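Local coordinates for protein prolyl oligopeptidase (Novosphingobium capsulatum, PDB 1YR2) that probably hydrolyses oligopeptides as a serine endopeptidase, cutting on the carboxyl side of proline and, less readily, of alanine, at residues A[362-367]-A[385-390]; A[341-346]-A[376-381]; A[682-687]-A[710-715]. All coordinates share one frame; numbering follows the deposited sequence.

Overall arrangement
From the N terminus, the chain first enters contact 2 at 341-346 and contact 1 at 362-367. It closes contact 2 at 376-381 and only then contact 1 at 385-390, so the two loops cross rather than nest. Both lie in the beta-propeller domain, their centres about 9 Å apart. Contact 1 joins two strands of one blade across the strand between them, and that middle strand packs against the preceding blade in contact 2. Contact 3 follows in series, pinning the edge strand 683-687 of the hydrolase domain to helix 699-717. Its centre is about 40 Å from that of contact 1 and 46 Å from that of contact 2.

Contact 1: residues A[362-367]-A[385-390]; sequences SKDNLE and KSQVLA
Asp364 and Gln387 face each other across a single water. Their oxygens OD2 and OE1 stand 4.4 Å apart, and water 1 donates to both, at 2.7 Å to Asp364 OD2 and 2.8 Å to Gln387 OE1. Gln387 gets there fully stretched, with chi1 180° and chi2 172°, while Asp364 OD2 is also bonded to His382 ND1, which gives the carboxylate a second anchor. An ST turn sets the approach of Asp364: its backbone N donates to Ser362 OG over 3.0 Å, nearly straight at 166°. A second bridge lies on the other face of the sheet. Ser386 OG gives its proton to water 2 at 2.6 Å, and the water in turn donates to Glu367 OE1 at 3.0 Å. Ala409 N donates to the same hydroxyl, which therefore both gives and accepts. Direct burial is slight, because strands 365-372 and 385-392 are not sheet neighbours. Strand 375-382 runs antiparallel between them, bonded through its backbone to Asn365 and Glu367 on one side and to Gln387 on the other, as in a four-stranded propeller blade; strand 408-413 of the next blade packs beside Ser386 and Val388.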
ATOM      1  N   SER A 362     -21.621   7.842   2.423  1.00 14.72           N
ATOM      2  CA  SER A 362     -21.667   8.300   1.025  1.00 14.94           C
ATOM      3  C   SER A 362     -21.495   7.149   0.014  1.00 14.55           C
ATOM      4  O   SER A 362     -21.470   5.981   0.395  1.00 14.74           O
ATOM      5  CB  SER A 362     -20.710   9.458   0.794  1.00 16.63           C
ATOM      6  OG  SER A 362     -19.469   9.071   0.296  1.00 16.23           O
ATOM      7  N   LYS A 363     -21.365   7.511  -1.245  1.00 14.87           N
ATOM      8  CA  LYS A 363     -21.035   6.580  -2.318  1.00 16.21           C
ATOM      9  C   LYS A 363     -19.589   6.109  -2.279  1.00 14.71           C
ATOM     10  O   LYS A 363     -19.242   5.106  -2.914  1.00 15.04           O
ATOM     11  CB  LYS A 363     -21.261   7.264  -3.655  1.00 17.58           C
ATOM     12  CG  LYS A 363     -22.736   7.658  -3.877  1.00 23.85           C
ATOM     13  CD  LYS A 363     -23.528   6.454  -4.368  1.00 28.46           C
ATOM     14  CE  LYS A 363     -25.060   6.627  -4.190  1.00 30.68           C
ATOM     15  NZ  LYS A 363     -25.778   6.104  -5.371  1.00 31.85           N
ATOM     16  N   ASP A 364     -18.753   6.838  -1.553  1.00 13.56           N
ATOM     17  CA  ASP A 364     -17.299   6.563  -1.481  1.00 12.70           C
ATOM     18  C   ASP A 364     -16.945   5.934  -0.155  1.00 11.26           C
ATOM     19  O   ASP A 364     -17.539   6.280   0.893  1.00 11.78           O
ATOM     20  CB  ASP A 364     -16.499   7.853  -1.593  1.00 12.71           C
ATOM     21  CG  ASP A 364     -16.697   8.559  -2.931  1.00 16.66           C
ATOM     22  OD1 ASP A 364     -16.944   7.887  -3.963  1.00 16.26           O
ATOM     23  OD2 ASP A 364     -16.614   9.793  -3.018  1.00 17.23           O
ATOM     24  N   ASN A 365     -15.954   5.033  -0.181  1.00 10.89           N
ATOM     25  CA  ASN A 365     -15.459   4.399   1.003  1.00 11.30           C
ATOM     26  C   ASN A 365     -14.740   5.405   1.897  1.00 10.69           C
ATOM     27  O   ASN A 365     -13.806   6.103   1.454  1.00 10.08           O
ATOM     28  CB  ASN A 365     -14.549   3.231   0.631  1.00 11.80           C
ATOM     29  CG  ASN A 365     -14.214   2.348   1.814  1.00 17.23           C
ATOM     30  OD1 ASN A 365     -14.977   2.262   2.788  1.00 17.62           O
ATOM     31  ND2 ASN A 365     -13.087   1.638   1.713  1.00 18.38           N
ATOM     32  N   LEU A 366     -15.168   5.476   3.154  1.00 10.93           N
ATOM     33  CA  LEU A 366     -14.497   6.328   4.146  1.00 11.25           C
ATOM     34  C   LEU A 366     -13.409   5.536   4.863  1.00 13.28           C
ATOM     35  O   LEU A 366     -13.693   4.644   5.664  1.00 12.94           O
ATOM     36  CB  LEU A 366     -15.470   6.851   5.184  1.00 10.97           C
ATOM     37  CG  LEU A 366     -14.991   7.739   6.312  1.00 12.11           C
ATOM     38  CD1 LEU A 366     -14.375   8.973   5.741  1.00 12.92           C
ATOM     39  CD2 LEU A 366     -16.142   8.155   7.148  1.00 12.49           C
ATOM     40  N   GLU A 367     -12.186   5.961   4.637  1.00 15.11           N
ATOM     41  CA  GLU A 367     -11.004   5.296   5.117  1.00 18.42           C
ATOM     42  C   GLU A 367     -10.616   5.707   6.560  1.00 18.36           C
ATOM     43  O   GLU A 367     -10.321   4.843   7.378  1.00 18.83           O
ATOM     44  CB  GLU A 367      -9.884   5.646   4.132  1.00 19.97           C
ATOM     45  CG  GLU A 367      -8.626   4.851   4.182  1.00 28.69           C
ATOM     46  CD  GLU A 367      -7.833   5.029   2.869  1.00 33.41           C
ATOM     47  OE1 GLU A 367      -7.440   6.204   2.509  1.00 31.89           O
ATOM     48  OE2 GLU A 367      -7.661   3.980   2.197  1.00 37.10           O
ATOM     49  N   LYS A 385      -8.735   7.280  -5.865  1.00 10.97           N
ATOM     50  CA  LYS A 385      -7.722   8.187  -5.345  1.00 11.56           C
ATOM     51  C   LYS A 385      -8.363   8.867  -4.121  1.00 11.63           C
ATOM     52  O   LYS A 385      -9.547   8.713  -3.858  1.00 12.29           O
ATOM     53  CB  LYS A 385      -7.321   9.214  -6.423  1.00 11.82           C
ATOM     54  CG  LYS A 385      -8.559  10.147  -6.745  1.00 14.71           C
ATOM     55  CD  LYS A 385      -8.373  11.115  -7.820  1.00 18.21           C
ATOM     56  CE  LYS A 385      -9.743  11.828  -8.069  1.00 15.39           C
ATOM     57  NZ  LYS A 385     -10.652  10.773  -8.612  1.00 12.76           N
ATOM     58  N   SER A 386      -7.587   9.619  -3.374  1.00 10.68           N
ATOM     59  CA  SER A 386      -8.074  10.239  -2.163  1.00 11.47           C
ATOM     60  C   SER A 386      -8.828  11.545  -2.456  1.00 11.44           C
ATOM     61  O   SER A 386      -8.440  12.320  -3.300  1.00 11.34           O
ATOM     62  CB  SER A 386      -6.943  10.476  -1.158  1.00 11.48           C
ATOM     63  OG  SER A 386      -6.476   9.260  -0.579  1.00 10.35           O
ATOM     64  N   GLN A 387      -9.935  11.758  -1.744  1.00 11.92           N
ATOM     65  CA  GLN A 387     -10.560  13.047  -1.587  1.00 11.79           C
ATOM     66  C   GLN A 387     -10.744  13.258  -0.085  1.00 11.77           C
ATOM     67  O   GLN A 387     -11.387  12.427   0.573  1.00 11.29           O
ATOM     68  CB  GLN A 387     -11.937  13.073  -2.246  1.00 12.38           C
ATOM     69  CG  GLN A 387     -12.619  14.408  -2.100  1.00 16.56           C
ATOM     70  CD  GLN A 387     -13.847  14.484  -2.898  1.00 18.34           C
ATOM     71  OE1 GLN A 387     -14.817  13.791  -2.604  1.00 20.14           O
ATOM     72  NE2 GLN A 387     -13.843  15.360  -3.911  1.00 19.65           N
ATOM     73  N   VAL A 388     -10.201  14.352   0.460  1.00 11.29           N
ATOM     74  CA  VAL A 388     -10.310  14.645   1.882  1.00 11.28           C
ATOM     75  C   VAL A 388     -11.318  15.766   2.040  1.00 11.78           C
ATOM     76  O   VAL A 388     -11.098  16.876   1.571  1.00 12.67           O
ATOM     77  CB  VAL A 388      -8.954  15.037   2.500  1.00 11.69           C
ATOM     78  CG1 VAL A 388      -9.126  15.283   4.032  1.00 11.96           C
ATOM     79  CG2 VAL A 388      -7.882  13.946   2.269  1.00 14.26           C
ATOM     80  N   LEU A 389     -12.473  15.453   2.633  1.00 11.81           N
ATOM     81  CA  LEU A 389     -13.517  16.422   2.847  1.00 11.46           C
ATOM     82  C   LEU A 389     -13.498  16.981   4.259  1.00 11.24           C
ATOM     83  O   LEU A 389     -13.248  16.265   5.236  1.00 10.84           O
ATOM     84  CB  LEU A 389     -14.892  15.808   2.507  1.00 10.10           C
ATOM     85  CG  LEU A 389     -15.096  15.325   1.072  1.00 12.69           C
ATOM     86  CD1 LEU A 389     -16.487  14.636   0.849  1.00 16.12           C
ATOM     87  CD2 LEU A 389     -14.926  16.472   0.142  1.00 14.52           C
ATOM     88  N   ALA A 390     -13.811  18.270   4.366  1.00 10.35           N
ATOM     89  CA  ALA A 390     -13.869  18.961   5.649  1.00 10.93           C
ATOM     90  C   ALA A 390     -15.287  19.184   6.063  1.00 10.72           C
ATOM     91  O   ALA A 390     -16.179  19.444   5.229  1.00 10.62           O
ATOM     92  CB  ALA A 390     -13.152  20.314   5.572  1.00 11.07           C
TER
HETATM   93  O   HOH W   1     -15.723  11.545  -1.149  1.00 27.09           O
HETATM   94  O   HOH W   2      -8.339   8.708   1.124  1.00 23.59           O

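Contact 2: residues A[341-346]-A[376-381]; sequences KKIVRV and LFASYI
Ile343 reaches with two of its methyls onto the face of the next blade, at strand 375-382. Its CG2 meets Leu376 CD1 at 4.2 Å, and its CD1 lies 4.3 Å from Ala378 CB. The division follows from the torsions: with chi1 at -59° the CG2 branch stands anti to the backbone N, and with chi2 at 176° the other branch stretches straight on, carrying CD1 to the alanine. Ile343 and Leu376 slide past one another in opposite directions, so the branched ends lie alongside each other. The methyl of Ala378 is all that this residue offers to Ile343 CD1. All three residues are buried, and the patch is widened by strand 365-372, where Val369 touches Ile343, Ile371 touches Leu376 and Leu366 touches Ala378. Packing is looser toward Lys341. Tyr380 OH stays 5.0 Å from Ile343 CD1, and water 3 stands between the hydroxyl and Lys341 O. The water lies in the plane of the ring, at its edge, 2.6 Å from Tyr380 OH; its link to Lys341 O, at 3.5 Å, is weak. The Lys341 side chain leads away, its NZ bonded to Gln319 OE1, while the Tyr380 side chain touches Val359. The two strands run in nearly opposite directions and share no backbone bonds, for they belong to different sheets: 342-347 is the third strand of one four-stranded antiparallel blade and 375-382 the second strand of the next. Such face-to-face apolar packing of successive blades is characteristic of the beta-propeller, here the seven-bladed form known from prolyl oligopeptidases.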
ATOM      1  N   LYS A 341     -19.095   3.207   5.617  1.00 11.20           N
ATOM      2  CA  LYS A 341     -18.862   3.917   6.892  1.00 11.88           C
ATOM      3  C   LYS A 341     -19.485   5.310   6.900  1.00 10.95           C
ATOM      4  O   LYS A 341     -19.821   5.841   5.855  1.00 11.24           O
ATOM      5  CB  LYS A 341     -17.393   3.992   7.332  1.00 13.18           C
ATOM      6  CG  LYS A 341     -16.486   2.738   7.199  1.00 19.12           C
ATOM      7  CD  LYS A 341     -16.939   1.477   7.892  1.00 22.90           C
ATOM      8  CE  LYS A 341     -16.265   0.220   7.230  1.00 26.61           C
ATOM      9  NZ  LYS A 341     -14.758   0.243   7.196  1.00 31.72           N
ATOM     10  N   LYS A 342     -19.663   5.830   8.107  1.00 10.82           N
ATOM     11  CA  LYS A 342     -20.286   7.112   8.389  1.00  9.69           C
ATOM     12  C   LYS A 342     -19.658   7.704   9.660  1.00  9.96           C
ATOM     13  O   LYS A 342     -18.920   7.053  10.377  1.00 10.40           O
ATOM     14  CB  LYS A 342     -21.811   6.921   8.541  1.00 10.20           C
ATOM     15  CG  LYS A 342     -22.222   6.112   9.718  1.00 12.00           C
ATOM     16  CD  LYS A 342     -23.706   5.723   9.698  1.00 14.50           C
ATOM     17  CE  LYS A 342     -24.098   4.992  10.980  1.00 17.50           C
ATOM     18  NZ  LYS A 342     -25.473   4.486  10.940  1.00 15.87           N
ATOM     19  N   ILE A 343     -19.896   8.966   9.910  1.00  9.05           N
ATOM     20  CA  ILE A 343     -19.413   9.624  11.113  1.00  8.88           C
ATOM     21  C   ILE A 343     -20.559   9.880  12.083  1.00 10.24           C
ATOM     22  O   ILE A 343     -21.520  10.561  11.743  1.00  9.93           O
ATOM     23  CB  ILE A 343     -18.740  10.941  10.734  1.00  9.25           C
ATOM     24  CG1 ILE A 343     -17.574  10.641   9.760  1.00  9.76           C
ATOM     25  CG2 ILE A 343     -18.153  11.594  12.001  1.00 11.04           C
ATOM     26  CD1 ILE A 343     -16.910  11.852   9.248  1.00 11.91           C
ATOM     27  N   VAL A 344     -20.404   9.351  13.279  1.00 10.31           N
ATOM     28  CA  VAL A 344     -21.381   9.464  14.354  1.00 10.80           C
ATOM     29  C   VAL A 344     -20.809  10.281  15.523  1.00 10.70           C
ATOM     30  O   VAL A 344     -19.700  10.031  16.018  1.00 11.78           O
ATOM     31  CB  VAL A 344     -21.838   8.081  14.851  1.00 11.51           C
ATOM     32  CG1 VAL A 344     -22.822   8.207  15.992  1.00 11.06           C
ATOM     33  CG2 VAL A 344     -22.505   7.311  13.741  1.00 11.99           C
ATOM     34  N   ARG A 345     -21.609  11.236  15.954  1.00 10.60           N
ATOM     35  CA  ARG A 345     -21.322  12.036  17.156  1.00 10.69           C
ATOM     36  C   ARG A 345     -22.113  11.511  18.314  1.00 11.46           C
ATOM     37  O   ARG A 345     -23.322  11.372  18.224  1.00  8.88           O
ATOM     38  CB  ARG A 345     -21.665  13.466  16.921  1.00  9.88           C
ATOM     39  CG  ARG A 345     -21.283  14.400  18.071  1.00 11.64           C
ATOM     40  CD  ARG A 345     -21.673  15.843  17.863  1.00 11.70           C
ATOM     41  NE  ARG A 345     -23.134  15.934  17.848  1.00 13.20           N
ATOM     42  CZ  ARG A 345     -23.855  16.904  17.344  1.00 15.36           C
ATOM     43  NH1 ARG A 345     -23.327  18.005  16.834  1.00 15.56           N
ATOM     44  NH2 ARG A 345     -25.161  16.768  17.396  1.00 13.76           N
ATOM     45  N   VAL A 346     -21.446  11.152  19.391  1.00 11.17           N
ATOM     46  CA  VAL A 346     -22.160  10.727  20.599  1.00 11.03           C
ATOM     47  C   VAL A 346     -22.049  11.822  21.656  1.00 12.37           C
ATOM     48  O   VAL A 346     -20.951  12.237  22.016  1.00 12.73           O
ATOM     49  CB  VAL A 346     -21.533   9.471  21.115  1.00 11.16           C
ATOM     50  CG1 VAL A 346     -22.249   8.965  22.354  1.00 13.57           C
ATOM     51  CG2 VAL A 346     -21.576   8.459  20.040  1.00 10.64           C
ATOM     52  N   LEU A 376     -13.846  18.333  11.250  1.00 12.30           N
ATOM     53  CA  LEU A 376     -13.601  16.953  10.875  1.00 12.57           C
ATOM     54  C   LEU A 376     -12.966  16.919   9.506  1.00 11.78           C
ATOM     55  O   LEU A 376     -13.392  17.634   8.619  1.00 10.07           O
ATOM     56  CB  LEU A 376     -14.910  16.166  10.777  1.00 13.16           C
ATOM     57  CG  LEU A 376     -15.677  15.883  12.051  1.00 15.54           C
ATOM     58  CD1 LEU A 376     -17.145  15.651  11.740  1.00 17.12           C
ATOM     59  CD2 LEU A 376     -15.049  14.629  12.724  1.00 16.16           C
ATOM     60  N   PHE A 377     -11.956  16.091   9.352  1.00 10.68           N
ATOM     61  CA  PHE A 377     -11.325  15.829   8.043  1.00 10.78           C
ATOM     62  C   PHE A 377     -11.480  14.348   7.714  1.00 11.08           C
ATOM     63  O   PHE A 377     -10.896  13.466   8.386  1.00 13.15           O
ATOM     64  CB  PHE A 377      -9.861  16.289   8.051  1.00 10.61           C
ATOM     65  CG  PHE A 377      -9.731  17.762   8.190  1.00 10.96           C
ATOM     66  CD1 PHE A 377      -9.878  18.595   7.072  1.00 10.69           C
ATOM     67  CD2 PHE A 377      -9.661  18.323   9.448  1.00  9.75           C
ATOM     68  CE1 PHE A 377      -9.829  19.973   7.199  1.00 14.80           C
ATOM     69  CE2 PHE A 377      -9.626  19.675   9.611  1.00 10.82           C
ATOM     70  CZ  PHE A 377      -9.719  20.531   8.485  1.00 12.76           C
ATOM     71  N   ALA A 378     -12.190  14.068   6.635  1.00 10.04           N
ATOM     72  CA  ALA A 378     -12.641  12.703   6.292  1.00 10.46           C
ATOM     73  C   ALA A 378     -11.965  12.291   4.992  1.00 11.02           C
ATOM     74  O   ALA A 378     -12.157  12.953   3.984  1.00 10.85           O
ATOM     75  CB  ALA A 378     -14.144  12.678   6.124  1.00  9.47           C
ATOM     76  N   SER A 379     -11.119  11.249   5.049  1.00 10.05           N
ATOM     77  CA  SER A 379     -10.423  10.745   3.894  1.00 11.14           C
ATOM     78  C   SER A 379     -11.198   9.615   3.196  1.00 10.59           C
ATOM     79  O   SER A 379     -11.357   8.511   3.734  1.00 11.54           O
ATOM     80  CB  SER A 379      -9.021  10.260   4.301  1.00 12.14           C
ATOM     81  OG  SER A 379      -8.288  11.373   4.725  1.00 14.69           O
ATOM     82  N   TYR A 380     -11.660   9.920   1.995  1.00  9.19           N
ATOM     83  CA  TYR A 380     -12.453   9.047   1.204  1.00  9.57           C
ATOM     84  C   TYR A 380     -11.655   8.507   0.038  1.00 10.23           C
ATOM     85  O   TYR A 380     -10.677   9.152  -0.444  1.00 11.46           O
ATOM     86  CB  TYR A 380     -13.681   9.789   0.626  1.00 10.13           C
ATOM     87  CG  TYR A 380     -14.763  10.105   1.621  1.00  9.05           C
ATOM     88  CD1 TYR A 380     -15.725   9.172   1.961  1.00  8.84           C
ATOM     89  CD2 TYR A 380     -14.819  11.364   2.204  1.00  8.40           C
ATOM     90  CE1 TYR A 380     -16.741   9.496   2.867  1.00 11.92           C
ATOM     91  CE2 TYR A 380     -15.757  11.675   3.095  1.00  9.75           C
ATOM     92  CZ  TYR A 380     -16.760  10.771   3.414  1.00 12.24           C
ATOM     93  OH  TYR A 380     -17.737  11.171   4.334  1.00  8.53           O
ATOM     94  N   ILE A 381     -12.112   7.371  -0.484  1.00 10.98           N
ATOM     95  CA  ILE A 381     -11.634   6.890  -1.776  1.00 11.81           C
ATOM     96  C   ILE A 381     -12.713   7.283  -2.793  1.00 11.87           C
ATOM     97  O   ILE A 381     -13.809   6.693  -2.810  1.00 11.59           O
ATOM     98  CB  ILE A 381     -11.373   5.389  -1.806  1.00 12.19           C
ATOM     99  CG1 ILE A 381     -10.337   4.968  -0.744  1.00 15.14           C
ATOM    100  CG2 ILE A 381     -10.840   4.993  -3.187  1.00 13.32           C
ATOM    101  CD1 ILE A 381      -9.057   5.691  -0.799  1.00 18.56           C
TER
HETATM  102  O   HOH W   3     -19.352   9.203   5.062  1.00 19.96           O

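Contact 3: residues A[682-687]-A[710-715]; sequences PHLIRI and QAFLAH
Pro682 O takes a backbone hydrogen bond from Ile650 in the adjoining strand and also rests against the Phe712 ring. The carbonyl oxygen comes in at the ring edge, in its plane, 3.8 Å from Phe712 CZ, a contact of the polar oxygen with the rim of the ring. The remaining contacts are apolar and converge on the neighbouring ring carbon: Pro682 CB lies 4.1 Å from Phe712 CE2, and Leu684 CD1 approaches CE2 obliquely to 4.0 Å. Phe712 can span the gap because its CG stands anti to the backbone N (chi1 -175°), sending the ring from the helix toward the strand, where it meets the two alternate residues whose side chains start out toward the helix. Phe716, one helical turn on, meets the same ring with its plane turned by about 55°. Arg686, farther along the strand, forms a salt bridge to Asp708, a second tie to the same helix. In alpha/beta hydrolases the catalytic histidine usually follows the last strand, consistent with a place in the connection between strand 683-687 and helix 699-717. Strand 683-687 is the outermost strand of the mixed sheet, parallel to 649-654; helix 699-717 packs on one face with Tyr84 and Tyr88 of helix 72-89 beside Leu684, while helix 664-675 meets His683, Ile685 and Ile687.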
ATOM      1  N   PRO A 682      12.494 -11.784 -28.849  1.00 13.54           N
ATOM      2  CA  PRO A 682      12.971 -12.645 -27.743  1.00 13.23           C
ATOM      3  C   PRO A 682      11.835 -13.019 -26.773  1.00 13.88           C
ATOM      4  O   PRO A 682      11.096 -12.119 -26.368  1.00 14.40           O
ATOM      5  CB  PRO A 682      13.931 -11.749 -26.983  1.00 12.63           C
ATOM      6  CG  PRO A 682      14.166 -10.560 -27.815  1.00 15.22           C
ATOM      7  CD  PRO A 682      13.055 -10.428 -28.791  1.00 14.05           C
ATOM      8  N   HIS A 683      11.732 -14.294 -26.404  1.00 12.67           N
ATOM      9  CA  HIS A 683      10.772 -14.789 -25.439  1.00 12.88           C
ATOM     10  C   HIS A 683      11.592 -15.509 -24.374  1.00 13.93           C
ATOM     11  O   HIS A 683      12.040 -16.656 -24.562  1.00 15.25           O
ATOM     12  CB  HIS A 683       9.810 -15.706 -26.179  1.00 12.73           C
ATOM     13  CG  HIS A 683       9.068 -14.998 -27.276  1.00 12.52           C
ATOM     14  ND1 HIS A 683       8.824 -15.551 -28.515  1.00 13.32           N
ATOM     15  CD2 HIS A 683       8.589 -13.729 -27.329  1.00 14.87           C
ATOM     16  CE1 HIS A 683       8.171 -14.671 -29.259  1.00 17.93           C
ATOM     17  NE2 HIS A 683       8.016 -13.556 -28.566  1.00 13.82           N
ATOM     18  N   LEU A 684      11.868 -14.776 -23.289  1.00 12.90           N
ATOM     19  CA  LEU A 684      12.942 -15.100 -22.383  1.00 12.98           C
ATOM     20  C   LEU A 684      12.440 -15.214 -20.975  1.00 13.55           C
ATOM     21  O   LEU A 684      11.415 -14.652 -20.657  1.00 14.49           O
ATOM     22  CB  LEU A 684      14.007 -13.977 -22.341  1.00 12.87           C
ATOM     23  CG  LEU A 684      14.670 -13.623 -23.674  1.00 12.98           C
ATOM     24  CD1 LEU A 684      15.681 -12.459 -23.472  1.00 16.47           C
ATOM     25  CD2 LEU A 684      15.337 -14.808 -24.277  1.00 15.94           C
ATOM     26  N   ILE A 685      13.185 -15.943 -20.139  1.00 12.91           N
ATOM     27  CA  ILE A 685      12.846 -15.999 -18.725  1.00 13.31           C
ATOM     28  C   ILE A 685      14.058 -15.589 -17.905  1.00 14.88           C
ATOM     29  O   ILE A 685      15.124 -16.163 -18.057  1.00 12.54           O
ATOM     30  CB  ILE A 685      12.260 -17.397 -18.293  1.00 12.67           C
ATOM     31  CG1 ILE A 685      11.818 -17.351 -16.831  1.00 12.52           C
ATOM     32  CG2 ILE A 685      13.313 -18.517 -18.502  1.00 13.92           C
ATOM     33  CD1 ILE A 685      11.167 -18.608 -16.332  1.00 13.03           C
ATOM     34  N   ARG A 686      13.880 -14.606 -17.026  1.00 14.02           N
ATOM     35  CA  ARG A 686      14.931 -14.177 -16.103  1.00 14.70           C
ATOM     36  C   ARG A 686      14.644 -14.835 -14.769  1.00 14.91           C
ATOM     37  O   ARG A 686      13.608 -14.579 -14.156  1.00 15.08           O
ATOM     38  CB  ARG A 686      14.931 -12.666 -15.966  1.00 14.53           C
ATOM     39  CG  ARG A 686      16.004 -12.092 -15.043  1.00 15.32           C
ATOM     40  CD  ARG A 686      15.735 -10.641 -14.727  1.00 16.63           C
ATOM     41  NE  ARG A 686      16.864 -10.024 -14.043  1.00 17.14           N
ATOM     42  CZ  ARG A 686      17.142 -10.166 -12.739  1.00 18.75           C
ATOM     43  NH1 ARG A 686      16.357 -10.879 -11.949  1.00 18.64           N
ATOM     44  NH2 ARG A 686      18.201  -9.563 -12.209  1.00 15.49           N
ATOM     45  N   ILE A 687      15.534 -15.702 -14.348  1.00 16.29           N
ATOM     46  CA  ILE A 687      15.325 -16.497 -13.162  1.00 18.48           C
ATOM     47  C   ILE A 687      16.334 -16.075 -12.084  1.00 20.61           C
ATOM     48  O   ILE A 687      17.553 -16.232 -12.272  1.00 20.95           O
ATOM     49  CB  ILE A 687      15.454 -17.976 -13.469  1.00 18.35           C
ATOM     50  CG1 ILE A 687      14.554 -18.397 -14.641  1.00 18.64           C
ATOM     51  CG2 ILE A 687      15.030 -18.752 -12.238  1.00 19.97           C
ATOM     52  CD1 ILE A 687      14.825 -19.799 -15.184  1.00 19.66           C
ATOM     53  N   GLN A 710      13.209  -3.066 -17.307  1.00  9.63           N
ATOM     54  CA  GLN A 710      12.953  -1.817 -17.985  1.00  9.58           C
ATOM     55  C   GLN A 710      13.839  -1.591 -19.214  1.00 11.40           C
ATOM     56  O   GLN A 710      13.420  -0.977 -20.183  1.00 12.24           O
ATOM     57  CB  GLN A 710      12.977  -0.651 -17.011  1.00 10.82           C
ATOM     58  CG  GLN A 710      11.754  -0.647 -16.107  1.00 11.72           C
ATOM     59  CD  GLN A 710      11.641   0.590 -15.232  1.00 16.40           C
ATOM     60  OE1 GLN A 710      12.400   1.578 -15.416  1.00 16.81           O
ATOM     61  NE2 GLN A 710      10.675   0.579 -14.320  1.00 14.16           N
ATOM     62  N   ALA A 711      15.072  -2.042 -19.176  1.00 11.95           N
ATOM     63  CA  ALA A 711      15.928  -1.966 -20.366  1.00 12.02           C
ATOM     64  C   ALA A 711      15.310  -2.781 -21.511  1.00 11.78           C
ATOM     65  O   ALA A 711      15.312  -2.330 -22.663  1.00 11.91           O
ATOM     66  CB  ALA A 711      17.306  -2.510 -20.039  1.00 12.38           C
ATOM     67  N   PHE A 712      14.809  -3.976 -21.198  1.00 11.28           N
ATOM     68  CA  PHE A 712      14.133  -4.840 -22.199  1.00 11.37           C
ATOM     69  C   PHE A 712      12.904  -4.119 -22.754  1.00 11.89           C
ATOM     70  O   PHE A 712      12.739  -3.943 -23.963  1.00 12.48           O
ATOM     71  CB  PHE A 712      13.777  -6.165 -21.541  1.00 12.15           C
ATOM     72  CG  PHE A 712      13.200  -7.198 -22.458  1.00 13.44           C
ATOM     73  CD1 PHE A 712      11.832  -7.309 -22.611  1.00 14.25           C
ATOM     74  CD2 PHE A 712      14.008  -8.128 -23.053  1.00 13.01           C
ATOM     75  CE1 PHE A 712      11.318  -8.323 -23.422  1.00 13.43           C
ATOM     76  CE2 PHE A 712      13.498  -9.157 -23.863  1.00 13.58           C
ATOM     77  CZ  PHE A 712      12.176  -9.246 -24.045  1.00 13.22           C
ATOM     78  N   LEU A 713      12.027  -3.680 -21.880  1.00 12.22           N
ATOM     79  CA  LEU A 713      10.829  -2.946 -22.329  1.00 11.86           C
ATOM     80  C   LEU A 713      11.180  -1.661 -23.107  1.00 13.17           C
ATOM     81  O   LEU A 713      10.514  -1.329 -24.100  1.00 15.07           O
ATOM     82  CB  LEU A 713       9.914  -2.598 -21.143  1.00 12.52           C
ATOM     83  CG  LEU A 713       9.445  -3.788 -20.296  1.00 11.97           C
ATOM     84  CD1 LEU A 713       8.497  -3.316 -19.162  1.00 13.44           C
ATOM     85  CD2 LEU A 713       8.750  -4.852 -21.164  1.00 16.02           C
ATOM     86  N   ALA A 714      12.172  -0.909 -22.641  1.00 12.80           N
ATOM     87  CA  ALA A 714      12.623   0.293 -23.366  1.00 13.16           C
ATOM     88  C   ALA A 714      13.139  -0.008 -24.760  1.00 13.25           C
ATOM     89  O   ALA A 714      12.861   0.705 -25.691  1.00 13.99           O
ATOM     90  CB  ALA A 714      13.745   0.997 -22.598  1.00 13.58           C
ATOM     91  N   HIS A 715      13.937  -1.049 -24.866  1.00 14.03           N
ATOM     92  CA  HIS A 715      14.551  -1.440 -26.143  1.00 14.47           C
ATOM     93  C   HIS A 715      13.452  -1.711 -27.178  1.00 14.96           C
ATOM     94  O   HIS A 715      13.483  -1.177 -28.282  1.00 14.13           O
ATOM     95  CB  HIS A 715      15.397  -2.677 -25.934  1.00 15.93           C
ATOM     96  CG  HIS A 715      16.157  -3.092 -27.151  1.00 15.01           C
ATOM     97  ND1 HIS A 715      17.206  -2.350 -27.652  1.00 20.03           N
ATOM     98  CD2 HIS A 715      16.011  -4.154 -27.978  1.00 18.69           C
ATOM     99  CE1 HIS A 715      17.685  -2.945 -28.734  1.00 19.75           C
ATOM    100  NE2 HIS A 715      16.987  -4.045 -28.951  1.00 19.69           N
TER